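Local coordinates for inositol-3-phosphate synthase (Caenorhabditis elegans, PDB 1VKO), which belongs to the myo-inositol-1-phosphate synthase family and binds nicotinamide-adenine-dinucleotide in a Rossmann-type domain of a four-chain assembly, at residues Pro195-Pro200 and Leu221-His226; Gln259-Thr264 and Asp277-Ser282; Glu267-Ile272 and Phe285-Ile290. All coordinates share one frame; numbering follows the deposited sequence.

Contact 1: Pro195-Pro200 and Leu221-His226; sequences PSIYYP and LEHLEH. With NAD (nicotinamide-adenine-dinucleotide), chain G.
Y199 and H223 meet through one polar bond: the phenol OH of Y199 lies 2.9 Å from ND1 of H223, in the plane of the imidazole, and either atom could be the donor. The two side chains approach from opposite directions and their rings meet rim to rim, with planes inclined at 39° and neither lying over the other. The bond thus comes from the edges of both rings, a geometry that suits a phenol and an imidazole, whose polar atoms sit on the rim. The second imidazole nitrogen of H223, NE2, is hydrogen-bonded to the carbonyl O of P216, so both ring nitrogens are engaged and the rotation of the ring is fixed.

Apolar contact is lighter. I197 brings CD1 to 4.2 Å from CB of H223, while its CG2 lies over one face of the Y199 ring, toward the rim; a branched side chain can serve both neighbours.

A water joins the other end of the contact, donating to the carbonyl O of P195 and lying 2.7 Å from NE2 of H226 at the edge of that ring.

The ligand is held on the far side of the loop. S196 OG donates to N1A of the NAD adenine over 2.9 Å, and the adenine amino group N6A gives a weak bond to the carbonyl O of I197. This small hydroxyl and the backbone carbonyl read the adenine edge.

The loop 195-200 therefore lies between the adenine and helix 220-238, while S196, I197 and Y199 also touch helix 281-291.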
loop_
_atom_site.group_PDB
_atom_site.type_symbol
_atom_site.label_atom_id
_atom_site.label_comp_id
_atom_site.label_asym_id
_atom_site.label_seq_id
_atom_site.Cartn_x
_atom_site.Cartn_y
_atom_site.Cartn_z
ATOM N N PRO A 195 0.851 -41.905 -15.773
ATOM C CA PRO A 195 -0.281 -41.924 -14.840
ATOM C C PRO A 195 0.169 -42.041 -13.403
ATOM O O PRO A 195 1.241 -42.584 -13.131
ATOM C CB PRO A 195 -1.104 -43.142 -15.283
ATOM C CG PRO A 195 -0.223 -43.936 -16.145
ATOM C CD PRO A 195 0.850 -43.049 -16.704
ATOM N N SER A 196 -0.597 -41.452 -12.493
ATOM C CA SER A 196 -0.187 -41.411 -11.100
ATOM C C SER A 196 -1.175 -42.103 -10.193
ATOM O O SER A 196 -2.216 -42.586 -10.629
ATOM C CB SER A 196 -0.020 -39.961 -10.621
ATOM O OG SER A 196 1.016 -39.894 -9.658
ATOM N N ILE A 197 -0.839 -42.106 -8.908
ATOM C CA ILE A 197 -1.690 -42.619 -7.852
ATOM C C ILE A 197 -2.659 -41.489 -7.599
ATOM O O ILE A 197 -2.235 -40.349 -7.481
ATOM C CB ILE A 197 -0.817 -42.866 -6.617
ATOM C CG1 ILE A 197 0.288 -43.846 -6.954
ATOM C CG2 ILE A 197 -1.620 -43.388 -5.430
ATOM C CD1 ILE A 197 1.318 -43.952 -5.866
ATOM N N TYR A 198 -3.957 -41.793 -7.511
ATOM C CA TYR A 198 -4.972 -40.804 -7.152
ATOM C C TYR A 198 -5.817 -41.341 -6.006
ATOM O O TYR A 198 -6.594 -42.257 -6.212
ATOM C CB TYR A 198 -5.841 -40.522 -8.385
ATOM C CG TYR A 198 -7.028 -39.593 -8.152
ATOM C CD1 TYR A 198 -6.899 -38.444 -7.383
ATOM C CD2 TYR A 198 -8.270 -39.862 -8.708
ATOM C CE1 TYR A 198 -7.958 -37.607 -7.165
ATOM C CE2 TYR A 198 -9.343 -39.015 -8.494
ATOM C CZ TYR A 198 -9.172 -37.888 -7.729
ATOM O OH TYR A 198 -10.213 -37.028 -7.480
ATOM N N TYR A 199 -5.693 -40.787 -4.799
ATOM C CA TYR A 199 -6.609 -41.165 -3.718
ATOM C C TYR A 199 -7.480 -39.941 -3.373
ATOM O O TYR A 199 -7.048 -39.064 -2.611
ATOM C CB TYR A 199 -5.862 -41.694 -2.476
ATOM C CG TYR A 199 -4.911 -42.876 -2.702
ATOM C CD1 TYR A 199 -5.076 -43.766 -3.771
ATOM C CD2 TYR A 199 -3.874 -43.122 -1.819
ATOM C CE1 TYR A 199 -4.215 -44.834 -3.954
ATOM C CE2 TYR A 199 -3.001 -44.177 -2.007
ATOM C CZ TYR A 199 -3.165 -45.028 -3.078
ATOM O OH TYR A 199 -2.286 -46.097 -3.247
ATOM N N PRO A 200 -8.691 -39.867 -3.928
ATOM C CA PRO A 200 -9.465 -38.614 -3.944
ATOM C C PRO A 200 -9.468 -37.898 -2.584
ATOM O O PRO A 200 -9.362 -36.669 -2.503
ATOM C CB PRO A 200 -10.866 -39.092 -4.298
ATOM C CG PRO A 200 -10.630 -40.325 -5.136
ATOM C CD PRO A 200 -9.434 -40.986 -4.540
ATOM N N LEU A 221 0.101 -51.498 -2.410
ATOM C CA LEU A 221 1.383 -52.190 -2.620
ATOM C C LEU A 221 1.634 -52.430 -4.104
ATOM O O LEU A 221 2.776 -52.325 -4.574
ATOM C CB LEU A 221 1.475 -53.508 -1.837
ATOM C CG LEU A 221 2.737 -54.357 -2.111
ATOM C CD1 LEU A 221 3.989 -53.721 -1.480
ATOM C CD2 LEU A 221 2.558 -55.786 -1.610
ATOM N N GLU A 222 0.582 -52.730 -4.858
ATOM C CA GLU A 222 0.728 -52.750 -6.306
ATOM C C GLU A 222 1.077 -51.368 -6.810
ATOM O O GLU A 222 1.928 -51.235 -7.677
ATOM C CB GLU A 222 -0.528 -53.210 -6.968
ATOM C CG GLU A 222 -0.756 -54.702 -6.894
ATOM C CD GLU A 222 -1.428 -55.196 -8.152
ATOM O OE1 GLU A 222 -2.448 -54.558 -8.532
ATOM O OE2 GLU A 222 -0.917 -56.180 -8.757
ATOM N N HIS A 223 0.473 -50.329 -6.215
ATOM C CA HIS A 223 0.839 -48.959 -6.562
ATOM C C HIS A 223 2.297 -48.677 -6.295
ATOM O O HIS A 223 2.988 -48.144 -7.167
ATOM C CB HIS A 223 -0.070 -47.942 -5.905
ATOM C CG HIS A 223 -1.471 -48.012 -6.412
ATOM N ND1 HIS A 223 -2.564 -47.649 -5.653
ATOM C CD2 HIS A 223 -1.962 -48.445 -7.595
ATOM C CE1 HIS A 223 -3.669 -47.862 -6.345
ATOM N NE2 HIS A 223 -3.332 -48.343 -7.528
ATOM N N LEU A 224 2.763 -49.087 -5.114
ATOM C CA LEU A 224 4.160 -48.932 -4.709
ATOM C C LEU A 224 5.099 -49.532 -5.730
ATOM O O LEU A 224 6.104 -48.930 -6.097
ATOM C CB LEU A 224 4.386 -49.585 -3.342
ATOM C CG LEU A 224 5.833 -49.681 -2.906
ATOM C CD1 LEU A 224 6.487 -48.333 -2.859
ATOM C CD2 LEU A 224 5.859 -50.316 -1.535
ATOM N N GLU A 225 4.752 -50.726 -6.180
ATOM C CA GLU A 225 5.554 -51.468 -7.124
ATOM C C GLU A 225 5.528 -50.811 -8.488
ATOM O O GLU A 225 6.501 -50.881 -9.226
ATOM C CB GLU A 225 5.021 -52.895 -7.234
ATOM C CG GLU A 225 5.563 -53.835 -6.171
ATOM C CD GLU A 225 7.072 -53.969 -6.215
ATOM O OE1 GLU A 225 7.695 -53.809 -7.302
ATOM O OE2 GLU A 225 7.645 -54.234 -5.151
ATOM N N HIS A 226 4.407 -50.176 -8.821
ATOM C CA HIS A 226 4.238 -49.594 -10.149
ATOM C C HIS A 226 5.168 -48.403 -10.300
ATOM O O HIS A 226 5.842 -48.262 -11.333
ATOM C CB HIS A 226 2.799 -49.146 -10.343
ATOM C CG HIS A 226 2.510 -48.587 -11.701
ATOM N ND1 HIS A 226 1.670 -49.210 -12.596
ATOM C CD2 HIS A 226 2.928 -47.451 -12.307
ATOM C CE1 HIS A 226 1.575 -48.481 -13.693
ATOM N NE2 HIS A 226 2.327 -47.406 -13.542
HETATM P PA NAD G . -0.838 -26.943 -10.030
HETATM O O1A NAD G . -2.231 -27.301 -9.825
HETATM O O2A NAD G . -0.739 -26.115 -11.245
HETATM O O5B NAD G . -0.009 -28.293 -10.100
HETATM C C5B NAD G . -0.511 -29.461 -9.523
HETATM C C4B NAD G . -0.431 -30.556 -10.570
HETATM O O4B NAD G . -0.280 -31.791 -9.907
HETATM C C3B NAD G . -1.684 -30.657 -11.392
HETATM O O3B NAD G . -1.224 -31.013 -12.686
HETATM C C2B NAD G . -2.426 -31.854 -10.871
HETATM O O2B NAD G . -2.880 -32.536 -12.039
HETATM C C1B NAD G . -1.301 -32.680 -10.254
HETATM N N9A NAD G . -1.605 -33.656 -9.176
HETATM C C8A NAD G . -2.494 -33.584 -8.147
HETATM N N7A NAD G . -2.420 -34.735 -7.441
HETATM C C5A NAD G . -1.507 -35.563 -7.982
HETATM C C6A NAD G . -1.065 -36.864 -7.685
HETATM N N6A NAD G . -1.579 -37.615 -6.697
HETATM N N1A NAD G . -0.112 -37.434 -8.490
HETATM C C2A NAD G . 0.376 -36.766 -9.575
HETATM N N3A NAD G . -0.097 -35.527 -9.867
HETATM C C4A NAD G . -1.013 -34.908 -9.093
HETATM O O3 NAD G . -0.206 -26.193 -8.740
HETATM P PN NAD G . 1.260 -25.576 -8.814
HETATM O O1N NAD G . 1.997 -26.325 -9.866
HETATM O O2N NAD G . 1.118 -24.123 -8.938
HETATM O O5D NAD G . 1.996 -26.011 -7.436
HETATM C C5D NAD G . 1.940 -27.349 -6.971
HETATM C C4D NAD G . 2.202 -27.505 -5.461
HETATM O O4D NAD G . 3.335 -26.765 -5.079
HETATM C C3D NAD G . 1.049 -27.027 -4.570
HETATM O O3D NAD G . 0.902 -27.928 -3.508
HETATM C C2D NAD G . 1.593 -25.769 -3.942
HETATM O O2D NAD G . 1.112 -25.483 -2.638
HETATM C C1D NAD G . 3.059 -26.095 -3.868
HETATM N N1N NAD G . 3.733 -24.817 -3.669
HETATM C C2N NAD G . 3.650 -23.849 -4.621
HETATM C C3N NAD G . 4.271 -22.642 -4.396
HETATM C C7N NAD G . 4.475 -21.787 -5.589
HETATM O O7N NAD G . 3.902 -22.276 -6.788
HETATM N N7N NAD G . 5.182 -20.654 -5.492
HETATM C C4N NAD G . 4.998 -22.405 -3.213
HETATM C C5N NAD G . 5.054 -23.392 -2.254
HETATM C C6N NAD G . 4.402 -24.612 -2.487
HETATM O O HOH W 1 2.997 -44.800 -14.082
#

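Contact 2: Gln259-Thr264 and Asp277-Ser282; sequences QGLNAT and DEVSPS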
loop_
_atom_site.group_PDB
_atom_site.type_symbol
_atom_site.label_atom_id
_atom_site.label_comp_id
_atom_site.label_asym_id
_atom_site.label_seq_id
_atom_site.Cartn_x
_atom_site.Cartn_y
_atom_site.Cartn_z
ATOM N N GLN A 259 2.052 -44.645 16.344
ATOM C CA GLN A 259 2.668 -45.966 16.274
ATOM C C GLN A 259 1.600 -46.986 15.935
ATOM O O GLN A 259 0.470 -46.894 16.427
ATOM C CB GLN A 259 3.436 -46.335 17.556
ATOM C CG GLN A 259 2.776 -45.934 18.876
ATOM C CD GLN A 259 3.657 -46.254 20.086
ATOM O OE1 GLN A 259 3.932 -47.426 20.374
ATOM N NE2 GLN A 259 4.104 -45.214 20.788
ATOM N N GLY A 260 1.971 -47.943 15.084
ATOM C CA GLY A 260 1.024 -48.865 14.460
ATOM C C GLY A 260 0.900 -48.550 12.979
ATOM O O GLY A 260 0.718 -49.458 12.137
ATOM N N LEU A 261 1.022 -47.258 12.659
ATOM C CA LEU A 261 0.763 -46.768 11.316
ATOM C C LEU A 261 2.021 -46.372 10.581
ATOM O O LEU A 261 2.308 -46.920 9.511
ATOM C CB LEU A 261 -0.223 -45.602 11.361
ATOM C CG LEU A 261 -0.490 -44.769 10.095
ATOM C CD1 LEU A 261 -1.189 -45.552 8.990
ATOM C CD2 LEU A 261 -1.285 -43.564 10.484
ATOM N N ASN A 262 2.780 -45.437 11.145
ATOM C CA ASN A 262 3.892 -44.811 10.425
ATOM C C ASN A 262 4.984 -44.171 11.303
ATOM O O ASN A 262 5.720 -43.294 10.844
ATOM C CB ASN A 262 3.337 -43.803 9.389
ATOM C CG ASN A 262 2.507 -42.690 10.037
ATOM O OD1 ASN A 262 2.661 -42.408 11.224
ATOM N ND2 ASN A 262 1.626 -42.050 9.252
ATOM N N ALA A 263 5.112 -44.615 12.556
ATOM C CA ALA A 263 6.182 -44.116 13.447
ATOM C C ALA A 263 7.538 -44.729 13.117
ATOM O O ALA A 263 8.592 -44.106 13.377
ATOM C CB ALA A 263 5.848 -44.344 14.917
ATOM N N THR A 264 7.532 -45.942 12.558
ATOM C CA THR A 264 8.782 -46.582 12.153
ATOM C C THR A 264 8.716 -47.023 10.713
ATOM O O THR A 264 7.636 -47.079 10.140
ATOM C CB THR A 264 9.074 -47.816 12.997
ATOM O OG1 THR A 264 8.302 -48.914 12.484
ATOM C CG2 THR A 264 8.621 -47.625 14.451
ATOM N N ASP A 277 -5.593 -47.071 5.312
ATOM C CA ASP A 277 -6.196 -45.879 4.752
ATOM C C ASP A 277 -5.345 -44.626 4.878
ATOM O O ASP A 277 -5.169 -43.933 3.891
ATOM C CB ASP A 277 -7.594 -45.656 5.353
ATOM C CG ASP A 277 -8.697 -46.153 4.437
ATOM O OD1 ASP A 277 -9.148 -45.364 3.586
ATOM O OD2 ASP A 277 -9.171 -47.305 4.476
ATOM N N GLU A 278 -4.841 -44.330 6.084
ATOM C CA GLU A 278 -3.982 -43.169 6.334
ATOM C C GLU A 278 -2.583 -43.377 5.767
ATOM O O GLU A 278 -1.583 -43.165 6.452
ATOM C CB GLU A 278 -3.891 -42.834 7.844
ATOM C CG GLU A 278 -5.089 -42.095 8.452
ATOM C CD GLU A 278 -5.427 -40.786 7.742
ATOM O OE1 GLU A 278 -4.637 -39.831 7.796
ATOM O OE2 GLU A 278 -6.515 -40.694 7.140
ATOM N N VAL A 279 -2.509 -43.798 4.520
ATOM C CA VAL A 279 -1.258 -43.851 3.777
ATOM C C VAL A 279 -1.487 -43.086 2.477
ATOM O O VAL A 279 -2.265 -43.513 1.639
ATOM C CB VAL A 279 -0.811 -45.315 3.513
ATOM C CG1 VAL A 279 0.389 -45.377 2.570
ATOM C CG2 VAL A 279 -0.491 -46.006 4.826
ATOM N N SER A 280 -0.836 -41.935 2.352
ATOM C CA SER A 280 -1.075 -41.026 1.248
ATOM C C SER A 280 -0.352 -41.430 -0.028
ATOM O O SER A 280 0.639 -42.163 0.024
ATOM C CB SER A 280 -0.655 -39.605 1.633
ATOM O OG SER A 280 0.740 -39.405 1.458
ATOM N N PRO A 281 -0.818 -40.910 -1.163
ATOM C CA PRO A 281 -0.101 -41.002 -2.428
ATOM C C PRO A 281 1.328 -40.483 -2.283
ATOM O O PRO A 281 2.255 -41.057 -2.873
ATOM C CB PRO A 281 -0.893 -40.054 -3.314
ATOM C CG PRO A 281 -2.307 -40.211 -2.779
ATOM C CD PRO A 281 -2.098 -40.176 -1.321
ATOM N N SER A 282 1.505 -39.415 -1.499
ATOM C CA SER A 282 2.826 -38.846 -1.315
ATOM C C SER A 282 3.696 -39.717 -0.450
ATOM O O SER A 282 4.895 -39.626 -0.560
ATOM C CB SER A 282 2.788 -37.417 -0.782
ATOM O OG SER A 282 2.517 -37.384 0.600
HETATM O O HOH W 2 1.324 -42.667 6.592
#
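L261 is the side chain that crosses to the turn around E278. Its CB points toward that turn, and CG, set anti to the backbone N (chi1 170°), carries the branch onward until it stands 4.1 Å from the carbonyl O of E278. Both methyls lie against E278. CD1 comes nearer its carbonyl O, at 3.5 Å, and also reaches V279 CG2 at 4.2 Å; CD2 comes nearer its CB, at 3.8 Å. A leucine suits this place because its forked end covers both a methylene and a valine methyl.

The E278 side chain crosses L261 obliquely and is bent at chi2 (-56°), which takes its carboxylate away from the leucine. The charged end is spent elsewhere: OE1 forms a salt bridge with R253 and accepts from the backbone N of D256. One residue thereby offers a greasy CB to L261 and an acid to the preceding loop.

Polar linkage between the segments runs through a water. It accepts from ND2 of N262 at 2.7 Å and donates to the carbonyl O of E278 at 3.0 Å. The amide of N262 also gives ND2 to the carbonyl O of D256, so an asparagine with two N-H groups can serve both acceptors.

E278 is the centre of an inverse gamma turn, closed by a weak bond from V279 N to D277 O. Just beyond it S280 occupies the N-cap of helix 281-291, as T264 does for helix 265-273, where its OG1 accepts from E267 N. The turn lies in the link from the end of helix 265-273 into helix 281-291. Both helices belong to the connection between the parallel strands 242-247 and 295-298, as expected of a Rossmann-type domain.

Contact 3: Glu267-Ile272 and Phe285-Ile290; sequences EIMESI and FAVASI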
loop_
_atom_site.group_PDB
_atom_site.type_symbol
_atom_site.label_atom_id
_atom_site.label_comp_id
_atom_site.label_asym_id
_atom_site.label_seq_id
_atom_site.Cartn_x
_atom_site.Cartn_y
_atom_site.Cartn_z
ATOM N N GLU A 267 6.707 -50.232 10.339
ATOM C CA GLU A 267 5.300 -49.823 10.400
ATOM C C GLU A 267 4.792 -49.283 9.070
ATOM O O GLU A 267 3.774 -49.746 8.590
ATOM C CB GLU A 267 5.056 -48.808 11.515
ATOM C CG GLU A 267 5.024 -49.463 12.876
ATOM C CD GLU A 267 4.906 -48.466 14.004
ATOM O OE1 GLU A 267 4.691 -47.259 13.725
ATOM O OE2 GLU A 267 5.012 -48.889 15.179
ATOM N N ILE A 268 5.498 -48.330 8.467
ATOM C CA ILE A 268 5.032 -47.761 7.199
ATOM C C ILE A 268 4.957 -48.796 6.068
ATOM O O ILE A 268 3.993 -48.765 5.286
ATOM C CB ILE A 268 5.785 -46.418 6.799
ATOM C CG1 ILE A 268 5.150 -45.757 5.572
ATOM C CG2 ILE A 268 7.273 -46.615 6.553
ATOM C CD1 ILE A 268 4.073 -44.771 5.919
ATOM N N MET A 269 5.933 -49.720 6.012
ATOM C CA MET A 269 5.941 -50.810 5.020
ATOM C C MET A 269 4.779 -51.739 5.235
ATOM O O MET A 269 4.115 -52.131 4.279
ATOM C CB MET A 269 7.227 -51.655 5.071
ATOM C CG MET A 269 8.493 -50.927 4.690
ATOM S SD MET A 269 8.288 -49.920 3.227
ATOM C CE MET A 269 8.232 -51.169 1.933
ATOM N N GLU A 270 4.541 -52.105 6.489
ATOM C CA GLU A 270 3.392 -52.955 6.798
ATOM C C GLU A 270 2.056 -52.276 6.439
ATOM O O GLU A 270 1.210 -52.915 5.806
ATOM C CB GLU A 270 3.423 -53.448 8.256
ATOM C CG GLU A 270 2.192 -54.253 8.693
ATOM C CD GLU A 270 2.121 -55.682 8.150
ATOM O OE1 GLU A 270 2.933 -56.068 7.284
ATOM O OE2 GLU A 270 1.222 -56.435 8.592
ATOM N N SER A 271 1.867 -51.002 6.809
ATOM C CA SER A 271 0.612 -50.298 6.474
ATOM C C SER A 271 0.326 -50.333 4.955
ATOM O O SER A 271 -0.835 -50.451 4.532
ATOM C CB SER A 271 0.606 -48.862 6.980
ATOM O OG SER A 271 0.924 -48.802 8.358
ATOM N N ILE A 272 1.378 -50.255 4.144
ATOM C CA ILE A 272 1.222 -50.360 2.685
ATOM C C ILE A 272 0.823 -51.782 2.268
ATOM O O ILE A 272 0.021 -51.989 1.359
ATOM C CB ILE A 272 2.512 -49.916 1.971
ATOM C CG1 ILE A 272 2.853 -48.467 2.331
ATOM C CG2 ILE A 272 2.387 -50.103 0.444
ATOM C CD1 ILE A 272 4.169 -47.945 1.725
ATOM N N PHE A 285 4.967 -42.526 -3.237
ATOM C CA PHE A 285 6.126 -41.944 -3.891
ATOM C C PHE A 285 7.354 -41.869 -2.990
ATOM O O PHE A 285 8.414 -42.280 -3.400
ATOM C CB PHE A 285 5.822 -40.574 -4.486
ATOM C CG PHE A 285 4.935 -40.612 -5.671
ATOM C CD1 PHE A 285 5.479 -40.836 -6.944
ATOM C CD2 PHE A 285 3.553 -40.445 -5.544
ATOM C CE1 PHE A 285 4.643 -40.873 -8.091
ATOM C CE2 PHE A 285 2.691 -40.469 -6.689
ATOM C CZ PHE A 285 3.249 -40.698 -7.976
ATOM N N ALA A 286 7.248 -41.354 -1.765
ATOM C CA ALA A 286 8.474 -41.243 -0.965
ATOM C C ALA A 286 9.095 -42.622 -0.822
ATOM O O ALA A 286 10.308 -42.794 -1.039
ATOM C CB ALA A 286 8.220 -40.588 0.396
ATOM N N VAL A 287 8.258 -43.613 -0.499
ATOM C CA VAL A 287 8.707 -45.023 -0.388
ATOM C C VAL A 287 9.271 -45.601 -1.702
ATOM O O VAL A 287 10.351 -46.178 -1.718
ATOM C CB VAL A 287 7.605 -45.894 0.255
ATOM C CG1 VAL A 287 7.989 -47.368 0.284
ATOM C CG2 VAL A 287 7.363 -45.434 1.686
ATOM N N ALA A 288 8.581 -45.405 -2.817
ATOM C CA ALA A 288 9.095 -45.904 -4.092
ATOM C C ALA A 288 10.477 -45.329 -4.442
ATOM O O ALA A 288 11.274 -45.973 -5.135
ATOM C CB ALA A 288 8.128 -45.611 -5.173
ATOM N N SER A 289 10.735 -44.112 -3.954
ATOM C CA SER A 289 11.938 -43.342 -4.262
ATOM C C SER A 289 13.076 -43.931 -3.470
ATOM O O SER A 289 14.112 -44.302 -4.039
ATOM C CB SER A 289 11.760 -41.854 -3.898
ATOM O OG SER A 289 10.606 -41.328 -4.521
ATOM N N ILE A 290 12.859 -44.028 -2.162
ATOM C CA ILE A 290 13.874 -44.514 -1.257
ATOM C C ILE A 290 14.250 -45.933 -1.616
ATOM O O ILE A 290 15.426 -46.216 -1.806
ATOM C CB ILE A 290 13.406 -44.437 0.209
ATOM C CG1 ILE A 290 13.235 -42.984 0.625
ATOM C CG2 ILE A 290 14.407 -45.140 1.103
ATOM C CD1 ILE A 290 12.271 -42.811 1.806
#
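V287 carries this contact, meeting I268, M269 and I272 of the opposing helix, and it is flanked by residues that face elsewhere. F285, first along 285-290, turns its ring to W159, edge to face, and its carbonyl O takes two bonds one turn later, from S289 N and from S289 OG at 2.6 Å. A286 has only a methyl, which fits against L309 and Y296.

Next comes V287, whose CB points at helix 267-272. CG1, anti to the backbone N (chi1 176°), lies 3.9 Å from SD of M269, set there by a bend at chi2 (-45°); chi3 then carries CE beside the same methyl. CD1 of I272 meets V287 tip to tip, 4.1 Å from both methyls, and CG2 also lies 4.5 Å from CG1 of I268. The axes of the two short segments come no closer than 11.8 Å, at a crossing angle of -115°, so the longer M269 and I272 span most of the distance to the short, forked valine.

A288, again small, packs on L224 and I227, and I290 turns to L309 and H316. Helix 281-291 thus runs between helices 265-273, 220-238 and 307-316, with strand 295-298 also against it.

The three contacts share one region of the Rossmann-type domain, with helix 281-291 as their common element: its start lies in the second segment of contact 2, its middle forms that of contact 3, and its side chains touch the loop of contact 1. Contacts 2 and 3 are closest, centres about 8 Å apart, and joined by a probable hydrogen bond from S271 OG to L261 O (2.6 Å). Contact 1 lies about 12 Å from contact 3 and 15 Å from contact 2, centre to centre; Y199 CD2 reaches P281 CG at 3.4 Å. Only contact 1 includes residues of the NAD pocket; the V279 side chain of contact 2 is about 12 Å from NAD.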